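Local coordinates for LPS-assembly lipoprotein (Caulobacter crescentus, PDB 4KWY) that probably takes part, as a lipoprotein of the LptE family, in the assembly of lipopolysaccharide at the outer membrane, at residues T92-T97 and A119-R124; F68-S73 and D113-A118; V96-A101 and I108-D113. All coordinates share one frame; numbering follows the deposited sequence.

Interaction 1 (T92-T97 and A119-R124); sequences TDVSVT and AAEAAR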
ATOM      1  N   THR A  92      -5.548   7.051  -0.578  1.00 43.83           N
ATOM      2  CA  THR A  92      -4.601   7.009   0.551  1.00 41.88           C
ATOM      3  C   THR A  92      -3.387   7.847   0.150  1.00 43.26           C
ATOM      4  O   THR A  92      -2.844   7.683  -0.934  1.00 42.15           O
ATOM      5  CB  THR A  92      -4.263   5.517   0.893  1.00 39.24           C
ATOM      6  OG1 THR A  92      -5.479   4.802   1.086  1.00 42.54           O
ATOM      7  CG2 THR A  92      -3.383   5.346   2.123  1.00 28.97           C
ATOM      8  N   ASP A  93      -2.990   8.752   1.008  1.00 41.39           N
ATOM      9  CA  ASP A  93      -1.831   9.610   0.798  1.00 40.94           C
ATOM     10  C   ASP A  93      -0.944   9.510   2.006  1.00 41.02           C
ATOM     11  O   ASP A  93      -1.358   9.879   3.098  1.00 39.14           O
ATOM     12  CB  ASP A  93      -2.258  11.066   0.567  1.00 45.23           C
ATOM     13  CG  ASP A  93      -2.042  11.552  -0.848  1.00 58.52           C
ATOM     14  OD1 ASP A  93      -0.884  11.865  -1.194  1.00 59.01           O
ATOM     15  OD2 ASP A  93      -3.044  11.697  -1.581  1.00 66.52           O
ATOM     16  N   VAL A  94       0.267   8.982   1.824  1.00 36.22           N
ATOM     17  CA  VAL A  94       1.231   8.805   2.908  1.00 34.47           C
ATOM     18  C   VAL A  94       2.531   9.570   2.580  1.00 39.20           C
ATOM     19  O   VAL A  94       2.999   9.525   1.435  1.00 39.97           O
ATOM     20  CB  VAL A  94       1.496   7.291   3.142  1.00 35.75           C
ATOM     21  CG1 VAL A  94       2.648   7.079   4.125  1.00 35.87           C
ATOM     22  CG2 VAL A  94       0.241   6.593   3.654  1.00 35.07           C
ATOM     23  N   SER A  95       3.129  10.212   3.590  1.00 35.93           N
ATOM     24  CA  SER A  95       4.416  10.909   3.450  1.00 35.82           C
ATOM     25  C   SER A  95       5.411  10.407   4.456  1.00 35.09           C
ATOM     26  O   SER A  95       5.056  10.187   5.600  1.00 33.02           O
ATOM     27  CB  SER A  95       4.254  12.413   3.621  1.00 41.36           C
ATOM     28  OG  SER A  95       3.795  12.934   2.389  1.00 57.98           O
ATOM     29  N   VAL A  96       6.655  10.203   4.015  1.00 30.95           N
ATOM     30  CA  VAL A  96       7.780   9.804   4.850  1.00 29.20           C
ATOM     31  C   VAL A  96       8.978  10.698   4.515  1.00 34.81           C
ATOM     32  O   VAL A  96       9.039  11.314   3.437  1.00 34.98           O
ATOM     33  CB  VAL A  96       8.157   8.298   4.732  1.00 31.53           C
ATOM     34  CG1 VAL A  96       7.016   7.401   5.148  1.00 30.19           C
ATOM     35  CG2 VAL A  96       8.656   7.935   3.338  1.00 32.07           C
ATOM     36  N   THR A  97       9.922  10.771   5.452  1.00 30.97           N
ATOM     37  CA  THR A  97      11.197  11.422   5.271  1.00 31.35           C
ATOM     38  C   THR A  97      12.277  10.353   5.440  1.00 35.93           C
ATOM     39  O   THR A  97      12.046   9.316   6.077  1.00 33.24           O
ATOM     40  CB  THR A  97      11.414  12.624   6.195  1.00 38.34           C
ATOM     41  OG1 THR A  97      11.454  12.193   7.544  1.00 38.85           O
ATOM     42  CG2 THR A  97      10.404  13.759   5.973  1.00 33.88           C
ATOM     43  N   ALA A 119       5.021   2.457   1.965  1.00 35.48           N
ATOM     44  CA  ALA A 119       4.180   1.319   1.560  1.00 35.73           C
ATOM     45  C   ALA A 119       3.544   0.605   2.774  1.00 40.78           C
ATOM     46  O   ALA A 119       2.390   0.191   2.688  1.00 41.75           O
ATOM     47  CB  ALA A 119       4.978   0.328   0.726  1.00 37.34           C
ATOM     48  N   ALA A 120       4.300   0.453   3.885  1.00 36.41           N
ATOM     49  CA  ALA A 120       3.848  -0.183   5.129  1.00 34.72           C
ATOM     50  C   ALA A 120       2.734   0.638   5.777  1.00 35.04           C
ATOM     51  O   ALA A 120       1.711   0.067   6.118  1.00 35.30           O
ATOM     52  CB  ALA A 120       5.018  -0.361   6.084  1.00 35.29           C
ATOM     53  N   GLU A 121       2.890   1.966   5.859  1.00 30.99           N
ATOM     54  CA  GLU A 121       1.862   2.870   6.412  1.00 31.42           C
ATOM     55  C   GLU A 121       0.638   2.958   5.500  1.00 35.34           C
ATOM     56  O   GLU A 121      -0.472   2.989   6.021  1.00 36.82           O
ATOM     57  CB  GLU A 121       2.423   4.278   6.689  1.00 32.40           C
ATOM     58  CG  GLU A 121       1.465   5.257   7.391  1.00 42.04           C
ATOM     59  CD  GLU A 121       0.696   4.853   8.645  1.00 55.01           C
ATOM     60  OE1 GLU A 121       1.125   3.915   9.359  1.00 45.56           O
ATOM     61  OE2 GLU A 121      -0.330   5.515   8.933  1.00 51.62           O
ATOM     62  N   ALA A 122       0.826   3.001   4.158  1.00 31.51           N
ATOM     63  CA  ALA A 122      -0.283   2.987   3.199  1.00 30.80           C
ATOM     64  C   ALA A 122      -1.078   1.703   3.346  1.00 38.23           C
ATOM     65  O   ALA A 122      -2.302   1.776   3.421  1.00 39.82           O
ATOM     66  CB  ALA A 122       0.226   3.137   1.779  1.00 30.60           C
ATOM     67  N   ALA A 123      -0.378   0.536   3.480  1.00 36.78           N
ATOM     68  CA  ALA A 123      -0.971  -0.797   3.663  1.00 37.82           C
ATOM     69  C   ALA A 123      -1.787  -0.853   4.925  1.00 44.45           C
ATOM     70  O   ALA A 123      -2.906  -1.340   4.889  1.00 46.52           O
ATOM     71  CB  ALA A 123       0.105  -1.859   3.697  1.00 38.76           C
ATOM     72  N   ARG A 124      -1.250  -0.303   6.022  1.00 40.91           N
ATOM     73  CA  ARG A 124      -1.881  -0.230   7.330  1.00 41.61           C
ATOM     74  C   ARG A 124      -3.178   0.601   7.271  1.00 44.81           C
ATOM     75  O   ARG A 124      -4.184   0.161   7.805  1.00 47.37           O
ATOM     76  CB  ARG A 124      -0.882   0.368   8.338  1.00 41.43           C
ATOM     77  CG  ARG A 124      -1.343   0.366   9.778  1.00 44.68           C
ATOM     78  CD  ARG A 124      -0.353   1.114  10.639  1.00 55.10           C
ATOM     79  NE  ARG A 124      -0.786   1.231  12.037  1.00 65.44           N
ATOM     80  CZ  ARG A 124      -0.038   0.878  13.079  1.00 79.96           C
ATOM     81  NH1 ARG A 124       1.172   0.364  12.894  1.00 63.86           N
ATOM     82  NH2 ARG A 124      -0.485   1.057  14.315  1.00 72.13           N
TER
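Val94 spreads its two methyls over the helix, one on the Ala122 backbone and one on the stem of Glu121, because chi1 of 172° sets its CG1 anti to the backbone N and its CG2 anti to the carbonyl carbon. CG2 comes down on the main chain itself, with Val94 CG2 3.7 Å from Ala122 CA and just as near to Ala122 N. The same methyl lies alongside the alanine side chain, Val94 CG2 to Ala122 CB being 3.9 Å. CG1 goes the other way, to the stem of the glutamate: Val94 CG1 is 3.8 Å from Glu121 CB and 3.9 Å from Glu121 CG. The two side chains cross at about a right angle, and the glutamate bends at chi2 (49°), so the valine is met by methylene carbons rather than by the carboxylate.

Two residues back on the strand, Thr92 points the same way and offers its methyl, Thr92 CG2 standing 3.9 Å from Ala122 O and 4.2 Å from Ala122 CB. Its hydroxyl is turned aside to Trp76 NE1, with which it forms a hydrogen bond, leaving the carbon branch for the helix. Ala122 thus lies under both strand residues, and its small side chain is consistent with the 8.1 Å approach of the strand and helix axes. It also touches Leu26 and Met72, which places it in the buried layer between helices and sheet, whereas Glu121 sits toward the border.

The strand and helix run roughly antiparallel, at 149°. Alternate strand residues facing a long helix on one side of a mixed sheet, here on its antiparallel 67-80/86-99 hairpin, are characteristic of a two-layer alpha/beta sandwich, in this case in a protein of the LptE family.

Interaction 2 (F68-S73 and D113-A118); sequences FELRMS and DGQERA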
ATOM      1  N   PHE A  68      15.129  13.977   2.751  1.00 46.33           N
ATOM      2  CA  PHE A  68      14.200  13.940   1.634  1.00 44.80           C
ATOM      3  C   PHE A  68      12.810  13.591   2.078  1.00 43.70           C
ATOM      4  O   PHE A  68      12.662  12.885   3.071  1.00 38.89           O
ATOM      5  CB  PHE A  68      14.678  12.899   0.615  1.00 47.56           C
ATOM      6  CG  PHE A  68      15.848  13.341  -0.220  1.00 52.66           C
ATOM      7  CD1 PHE A  68      17.151  13.266   0.273  1.00 56.96           C
ATOM      8  CD2 PHE A  68      15.655  13.843  -1.499  1.00 56.95           C
ATOM      9  CE1 PHE A  68      18.230  13.712  -0.492  1.00 61.53           C
ATOM     10  CE2 PHE A  68      16.732  14.310  -2.254  1.00 63.10           C
ATOM     11  CZ  PHE A  68      18.010  14.220  -1.755  1.00 62.72           C
ATOM     12  N   GLU A  69      11.785  14.086   1.346  1.00 41.78           N
ATOM     13  CA  GLU A  69      10.387  13.738   1.595  1.00 40.00           C
ATOM     14  C   GLU A  69       9.871  12.957   0.413  1.00 47.61           C
ATOM     15  O   GLU A  69      10.059  13.342  -0.733  1.00 50.01           O
ATOM     16  CB  GLU A  69       9.478  14.925   1.907  1.00 41.19           C
ATOM     17  CG  GLU A  69       8.114  14.458   2.419  1.00 47.79           C
ATOM     18  CD  GLU A  69       7.119  15.524   2.835  1.00 77.10           C
ATOM     19  OE1 GLU A  69       6.536  16.174   1.936  1.00 93.98           O
ATOM     20  OE2 GLU A  69       6.866  15.660   4.054  1.00 67.00           O
ATOM     21  N   LEU A  70       9.251  11.832   0.701  1.00 43.42           N
ATOM     22  CA  LEU A  70       8.720  10.934  -0.287  1.00 42.28           C
ATOM     23  C   LEU A  70       7.224  10.779  -0.054  1.00 42.48           C
ATOM     24  O   LEU A  70       6.775  10.636   1.083  1.00 39.00           O
ATOM     25  CB  LEU A  70       9.471   9.637  -0.105  1.00 42.49           C
ATOM     26  CG  LEU A  70       9.220   8.538  -1.085  1.00 49.08           C
ATOM     27  CD1 LEU A  70      10.151   8.655  -2.274  1.00 51.11           C
ATOM     28  CD2 LEU A  70       9.501   7.265  -0.407  1.00 54.30           C
ATOM     29  N   ARG A  71       6.452  10.868  -1.133  1.00 41.08           N
ATOM     30  CA  ARG A  71       5.005  10.808  -1.056  1.00 39.85           C
ATOM     31  C   ARG A  71       4.434   9.634  -1.825  1.00 40.38           C
ATOM     32  O   ARG A  71       4.783   9.397  -2.978  1.00 39.33           O
ATOM     33  CB  ARG A  71       4.396  12.110  -1.562  1.00 41.69           C
ATOM     34  CG  ARG A  71       2.936  12.240  -1.204  1.00 51.29           C
ATOM     35  CD  ARG A  71       2.492  13.659  -1.339  1.00 60.44           C
ATOM     36  NE  ARG A  71       1.042  13.735  -1.495  1.00 66.39           N
ATOM     37  CZ  ARG A  71       0.425  14.462  -2.418  1.00 76.45           C
ATOM     38  NH1 ARG A  71       1.128  15.174  -3.289  1.00 67.42           N
ATOM     39  NH2 ARG A  71      -0.900  14.481  -2.477  1.00 62.78           N
HETATM   40  N   MSE A  72       3.582   8.873  -1.149  1.00 35.31           N
HETATM   41  CA  MSE A  72       2.901   7.766  -1.784  1.00 32.23           C
HETATM   42  C   MSE A  72       1.418   8.117  -1.859  1.00 34.82           C
HETATM   43  O   MSE A  72       0.741   8.205  -0.829  1.00 30.64           O
HETATM   44  CB  MSE A  72       3.133   6.428  -1.083  1.00 32.16           C
HETATM   45  CG  MSE A  72       2.413   5.292  -1.825  1.00 39.25           C
HETATM   46 SE   MSE A  72       2.705   3.600  -1.054  0.75 46.04          SE
HETATM   47  CE  MSE A  72       3.433   2.793  -2.569  1.00 43.67           C
ATOM     48  N   SER A  73       0.930   8.293  -3.097  1.00 34.08           N
ATOM     49  CA  SER A  73      -0.462   8.599  -3.410  1.00 35.05           C
ATOM     50  C   SER A  73      -1.069   7.398  -4.087  1.00 41.53           C
ATOM     51  O   SER A  73      -0.524   6.909  -5.084  1.00 43.23           O
ATOM     52  CB  SER A  73      -0.540   9.822  -4.306  1.00 39.33           C
ATOM     53  OG  SER A  73       0.081  10.912  -3.658  1.00 47.73           O
ATOM     54  N   ASP A 113      14.408   2.242   2.162  1.00 42.91           N
ATOM     55  CA  ASP A 113      13.803   2.091   3.486  1.00 41.59           C
ATOM     56  C   ASP A 113      12.610   3.066   3.608  1.00 43.83           C
ATOM     57  O   ASP A 113      11.557   2.652   4.090  1.00 42.83           O
ATOM     58  CB  ASP A 113      14.829   2.284   4.612  1.00 44.34           C
ATOM     59  CG  ASP A 113      14.213   2.301   5.996  1.00 49.88           C
ATOM     60  OD1 ASP A 113      13.860   1.222   6.502  1.00 55.33           O
ATOM     61  OD2 ASP A 113      14.038   3.387   6.540  1.00 44.78           O
ATOM     62  N   GLY A 114      12.757   4.294   3.094  1.00 39.87           N
ATOM     63  CA  GLY A 114      11.679   5.282   3.064  1.00 37.43           C
ATOM     64  C   GLY A 114      10.492   4.781   2.251  1.00 40.39           C
ATOM     65  O   GLY A 114       9.334   4.868   2.679  1.00 39.11           O
ATOM     66  N   GLN A 115      10.780   4.193   1.095  1.00 37.33           N
ATOM     67  CA  GLN A 115       9.760   3.619   0.215  1.00 36.18           C
ATOM     68  C   GLN A 115       8.991   2.454   0.884  1.00 40.32           C
ATOM     69  O   GLN A 115       7.755   2.377   0.773  1.00 40.06           O
ATOM     70  CB  GLN A 115      10.417   3.166  -1.079  1.00 39.15           C
ATOM     71  CG  GLN A 115      10.781   4.353  -1.952  1.00 46.88           C
ATOM     72  CD  GLN A 115      11.299   3.958  -3.292  1.00 53.72           C
ATOM     73  OE1 GLN A 115      12.052   2.983  -3.441  1.00 43.32           O
ATOM     74  NE2 GLN A 115      10.936   4.743  -4.290  1.00 52.97           N
ATOM     75  N   GLU A 116       9.709   1.597   1.626  1.00 37.09           N
ATOM     76  CA  GLU A 116       9.139   0.476   2.372  1.00 36.76           C
ATOM     77  C   GLU A 116       8.232   0.984   3.503  1.00 39.82           C
ATOM     78  O   GLU A 116       7.137   0.455   3.711  1.00 39.30           O
ATOM     79  CB  GLU A 116      10.261  -0.416   2.928  1.00 40.02           C
ATOM     80  CG  GLU A 116      10.672  -1.506   1.948  1.00 61.57           C
ATOM     81  CD  GLU A 116      12.155  -1.830   1.855  1.00 93.47           C
ATOM     82  OE1 GLU A 116      12.865  -1.712   2.885  1.00 71.85           O
ATOM     83  OE2 GLU A 116      12.599  -2.229   0.750  1.00 91.21           O
ATOM     84  N   ARG A 117       8.674   2.046   4.205  1.00 35.10           N
ATOM     85  CA  ARG A 117       7.943   2.655   5.305  1.00 32.74           C
ATOM     86  C   ARG A 117       6.661   3.349   4.800  1.00 36.53           C
ATOM     87  O   ARG A 117       5.616   3.235   5.447  1.00 35.24           O
ATOM     88  CB  ARG A 117       8.854   3.615   6.061  1.00 30.99           C
ATOM     89  CG  ARG A 117       9.868   2.863   6.929  1.00 31.10           C
ATOM     90  CD  ARG A 117      10.554   3.801   7.902  1.00 27.64           C
ATOM     91  NE  ARG A 117      11.581   4.609   7.257  1.00 27.41           N
ATOM     92  CZ  ARG A 117      11.461   5.905   6.993  1.00 39.86           C
ATOM     93  NH1 ARG A 117      10.358   6.561   7.336  1.00 26.01           N
ATOM     94  NH2 ARG A 117      12.443   6.557   6.394  1.00 28.00           N
ATOM     95  N   ALA A 118       6.726   4.005   3.622  1.00 35.12           N
ATOM     96  CA  ALA A 118       5.551   4.621   2.990  1.00 34.19           C
ATOM     97  C   ALA A 118       4.547   3.530   2.642  1.00 38.00           C
ATOM     98  O   ALA A 118       3.395   3.602   3.076  1.00 37.45           O
ATOM     99  CB  ALA A 118       5.967   5.400   1.748  1.00 35.07           C
TER
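Met72, present as selenomethionine, leaves its strand toward Ala118, and its CB makes the first touch, 4.1 Å from Ala118 CB. CG, anti to the backbone N (chi1 -179°), carries the chain on past that methyl without meeting the alanine closely. The selenium then reaches the helix backbone, Met72 SE lying 4.1 Å from Ala118 C and 4.2 Å from Ala118 O. At chi3 the chain bends and turns the terminal CE aside.

Leu70 does the corresponding work one turn earlier in the helix through a single methyl. Leu70 CD2 is 3.5 Å from Gln115 CG and 3.7 Å from Gln115 N, the two side chains crossing at about a right angle, and it also rests on the main chain at Gly114, 3.8 Å from Gly114 C. The amide of Gln115 is held elsewhere: OE1 accepts from Arg21 NE and NE2 donates to Phe55 O, which fixes both ends of a buried polar group.

The helix lies over strand 67-80, with Leu70 also touching Val96 of strand 86-99, while Met72 meets Leu26 of helix 21-34 and Phe55 of helix 52-56.

Interaction 3 (V96-A101 and I108-D113); sequences VTYDSA and IAAQQD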
ATOM      1  N   VAL A  96       6.655  10.203   4.015  1.00 30.95           N
ATOM      2  CA  VAL A  96       7.780   9.804   4.850  1.00 29.20           C
ATOM      3  C   VAL A  96       8.978  10.698   4.515  1.00 34.81           C
ATOM      4  O   VAL A  96       9.039  11.314   3.437  1.00 34.98           O
ATOM      5  CB  VAL A  96       8.157   8.298   4.732  1.00 31.53           C
ATOM      6  CG1 VAL A  96       7.016   7.401   5.148  1.00 30.19           C
ATOM      7  CG2 VAL A  96       8.656   7.935   3.338  1.00 32.07           C
ATOM      8  N   THR A  97       9.922  10.771   5.452  1.00 30.97           N
ATOM      9  CA  THR A  97      11.197  11.422   5.271  1.00 31.35           C
ATOM     10  C   THR A  97      12.277  10.353   5.440  1.00 35.93           C
ATOM     11  O   THR A  97      12.046   9.316   6.077  1.00 33.24           O
ATOM     12  CB  THR A  97      11.414  12.624   6.195  1.00 38.34           C
ATOM     13  OG1 THR A  97      11.454  12.193   7.544  1.00 38.85           O
ATOM     14  CG2 THR A  97      10.404  13.759   5.973  1.00 33.88           C
ATOM     15  N   TYR A  98      13.431  10.574   4.810  1.00 34.81           N
ATOM     16  CA  TYR A  98      14.609   9.729   4.965  1.00 35.11           C
ATOM     17  C   TYR A  98      15.782  10.620   4.943  1.00 40.80           C
ATOM     18  O   TYR A  98      15.771  11.668   4.279  1.00 40.30           O
ATOM     19  CB  TYR A  98      14.728   8.570   3.953  1.00 36.43           C
ATOM     20  CG  TYR A  98      14.800   8.964   2.496  1.00 38.54           C
ATOM     21  CD1 TYR A  98      16.026   9.200   1.876  1.00 42.98           C
ATOM     22  CD2 TYR A  98      13.645   9.029   1.713  1.00 37.98           C
ATOM     23  CE1 TYR A  98      16.101   9.515   0.518  1.00 47.41           C
ATOM     24  CE2 TYR A  98      13.708   9.365   0.358  1.00 41.02           C
ATOM     25  CZ  TYR A  98      14.938   9.587  -0.239  1.00 51.27           C
ATOM     26  OH  TYR A  98      15.013   9.942  -1.559  1.00 53.85           O
ATOM     27  N   ASP A  99      16.764  10.257   5.753  1.00 41.22           N
ATOM     28  CA  ASP A  99      17.969  11.039   5.841  1.00 45.35           C
ATOM     29  C   ASP A  99      19.045  10.325   5.040  1.00 58.07           C
ATOM     30  O   ASP A  99      19.605   9.330   5.496  1.00 59.32           O
ATOM     31  CB  ASP A  99      18.355  11.286   7.314  1.00 46.01           C
ATOM     32  CG  ASP A  99      17.667  12.493   7.944  1.00 47.08           C
ATOM     33  OD1 ASP A  99      16.454  12.641   7.765  1.00 47.08           O
ATOM     34  OD2 ASP A  99      18.345  13.260   8.646  1.00 48.36           O
ATOM     35  N   SER A 100      19.278  10.809   3.807  1.00 60.67           N
ATOM     36  CA  SER A 100      20.277  10.298   2.855  1.00 66.05           C
ATOM     37  C   SER A 100      21.737  10.495   3.365  1.00 76.46           C
ATOM     38  O   SER A 100      21.984  10.947   4.490  1.00 75.56           O
ATOM     39  CB  SER A 100      20.094  10.966   1.489  1.00 72.09           C
ATOM     40  OG  SER A 100      20.532  10.145   0.421  1.00 83.10           O
ATOM     41  N   ALA A 101      22.693  10.136   2.518  1.00 79.63           N
ATOM     42  CA  ALA A 101      24.114  10.199   2.818  1.00 84.09           C
ATOM     43  C   ALA A 101      24.922  10.574   1.568  1.00 94.71           C
ATOM     44  O   ALA A 101      24.428  10.412   0.444  1.00 94.94           O
ATOM     45  CB  ALA A 101      24.569   8.846   3.352  1.00 85.30           C
ATOM     46  N   ILE A 108      21.004   5.070  -1.239  1.00 68.65           N
ATOM     47  CA  ILE A 108      20.030   4.168  -1.858  1.00 67.26           C
ATOM     48  C   ILE A 108      19.307   3.375  -0.763  1.00 65.16           C
ATOM     49  O   ILE A 108      18.091   3.222  -0.837  1.00 61.55           O
ATOM     50  CB  ILE A 108      20.728   3.240  -2.904  1.00 75.01           C
ATOM     51  CG1 ILE A 108      21.225   4.037  -4.152  1.00 80.02           C
ATOM     52  CG2 ILE A 108      19.873   1.998  -3.278  1.00 73.51           C
ATOM     53  CD1 ILE A 108      20.117   4.938  -4.960  1.00 90.59           C
ATOM     54  N   ALA A 109      20.053   2.872   0.237  1.00 61.77           N
ATOM     55  CA  ALA A 109      19.503   2.113   1.362  1.00 59.51           C
ATOM     56  C   ALA A 109      18.448   2.948   2.135  1.00 58.81           C
ATOM     57  O   ALA A 109      17.374   2.432   2.446  1.00 57.86           O
ATOM     58  CB  ALA A 109      20.627   1.686   2.293  1.00 62.52           C
ATOM     59  N   ALA A 110      18.733   4.247   2.353  1.00 51.31           N
ATOM     60  CA  ALA A 110      17.861   5.209   3.029  1.00 47.30           C
ATOM     61  C   ALA A 110      16.578   5.459   2.226  1.00 47.41           C
ATOM     62  O   ALA A 110      15.479   5.481   2.806  1.00 43.53           O
ATOM     63  CB  ALA A 110      18.617   6.522   3.267  1.00 48.55           C
ATOM     64  N   GLN A 111      16.716   5.596   0.894  1.00 45.69           N
ATOM     65  CA  GLN A 111      15.605   5.831  -0.019  1.00 45.16           C
ATOM     66  C   GLN A 111      14.691   4.597  -0.080  1.00 49.02           C
ATOM     67  O   GLN A 111      13.465   4.724   0.052  1.00 47.43           O
ATOM     68  CB  GLN A 111      16.102   6.229  -1.427  1.00 49.56           C
ATOM     69  CG  GLN A 111      14.930   6.640  -2.362  1.00 69.43           C
ATOM     70  CD  GLN A 111      15.309   7.029  -3.772  1.00 89.12           C
ATOM     71  OE1 GLN A 111      16.172   6.412  -4.419  1.00 89.99           O
ATOM     72  NE2 GLN A 111      14.593   8.013  -4.303  1.00 74.30           N
ATOM     73  N   GLN A 112      15.283   3.413  -0.245  1.00 46.88           N
ATOM     74  CA  GLN A 112      14.516   2.164  -0.299  1.00 45.90           C
ATOM     75  C   GLN A 112      13.791   1.896   1.016  1.00 46.82           C
ATOM     76  O   GLN A 112      12.673   1.399   0.974  1.00 47.01           O
ATOM     77  CB  GLN A 112      15.409   0.977  -0.677  1.00 49.70           C
ATOM     78  CG  GLN A 112      15.810   1.022  -2.146  1.00 57.68           C
ATOM     79  CD  GLN A 112      16.585  -0.187  -2.562  1.00 77.89           C
ATOM     80  OE1 GLN A 112      17.499  -0.646  -1.862  1.00 71.15           O
ATOM     81  NE2 GLN A 112      16.229  -0.734  -3.718  1.00 77.40           N
ATOM     82  N   ASP A 113      14.408   2.242   2.162  1.00 42.91           N
ATOM     83  CA  ASP A 113      13.803   2.091   3.486  1.00 41.59           C
ATOM     84  C   ASP A 113      12.610   3.066   3.608  1.00 43.83           C
ATOM     85  O   ASP A 113      11.557   2.652   4.090  1.00 42.83           O
ATOM     86  CB  ASP A 113      14.829   2.284   4.612  1.00 44.34           C
ATOM     87  CG  ASP A 113      14.213   2.301   5.996  1.00 49.88           C
ATOM     88  OD1 ASP A 113      13.860   1.222   6.502  1.00 55.33           O
ATOM     89  OD2 ASP A 113      14.038   3.387   6.540  1.00 44.78           O
TER
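Tyr98 lays one face of its ring on the backbone of Gln111, a CH-pi contact in which Gln111 CA sits 3.7 Å from the centroid of the Tyr98 ring and only 9° off its normal. The glutamine chain then runs beside the ring, pointing the same way, so that Gln111 CB is 3.7 Å from Tyr98 CZ.

The apolar contacts centre on Ala110. Its methyl is 4.0 Å from Tyr98 CD1, and Ala110 CB also packs 4.1 Å from Ser100 CA, where the chain leaves the strand.

Among polar atoms, Ala110 O stands 3.4 Å from Tyr98 CB, obliquely to the ring. Asp99 O meets a methyl, 3.7 Å from Ala110 CB. Tyr98 OH and Gln111 NE2 lie 3.4 Å apart. The carboxylate of Asp99 is engaged in a salt bridge with Arg67.

A chi1 of 60° puts the ring between the backbone N and the carbonyl carbon, where it can lie over the helix. Phe68 meets the same ring with its plane almost aligned. A serine in place of Tyr98 would probably leave Gln111 CA without its aromatic face and open a gap between Phe68 and the helix.

Strand and helix run nearly antiparallel, at 165°, as expected of a strand-loop-helix reversal in which the helix folds straight back over the strand that precedes it.

From the N terminus, strand 67-80 supplies the first partner, 68-73, and interaction 2 closes a long loop around the hairpin formed with strand 86-99. Interaction 1 starts on that second strand and ends farther along helix 104-135, so interactions 1 and 2 cross. Interaction 3 begins where interaction 1's strand segment ends, sharing Val96 and Thr97; it closes the shortest loop, nested inside that of interaction 2, with which it shares Asp113. Backbone pairing of Leu70 with Val96 and of Met72 with Val94 joins the strands, Arg71 and Asp93 add a salt bridge, and Arg117 reaches Thr97 O. Together the three contacts seat one helix along both hairpin strands.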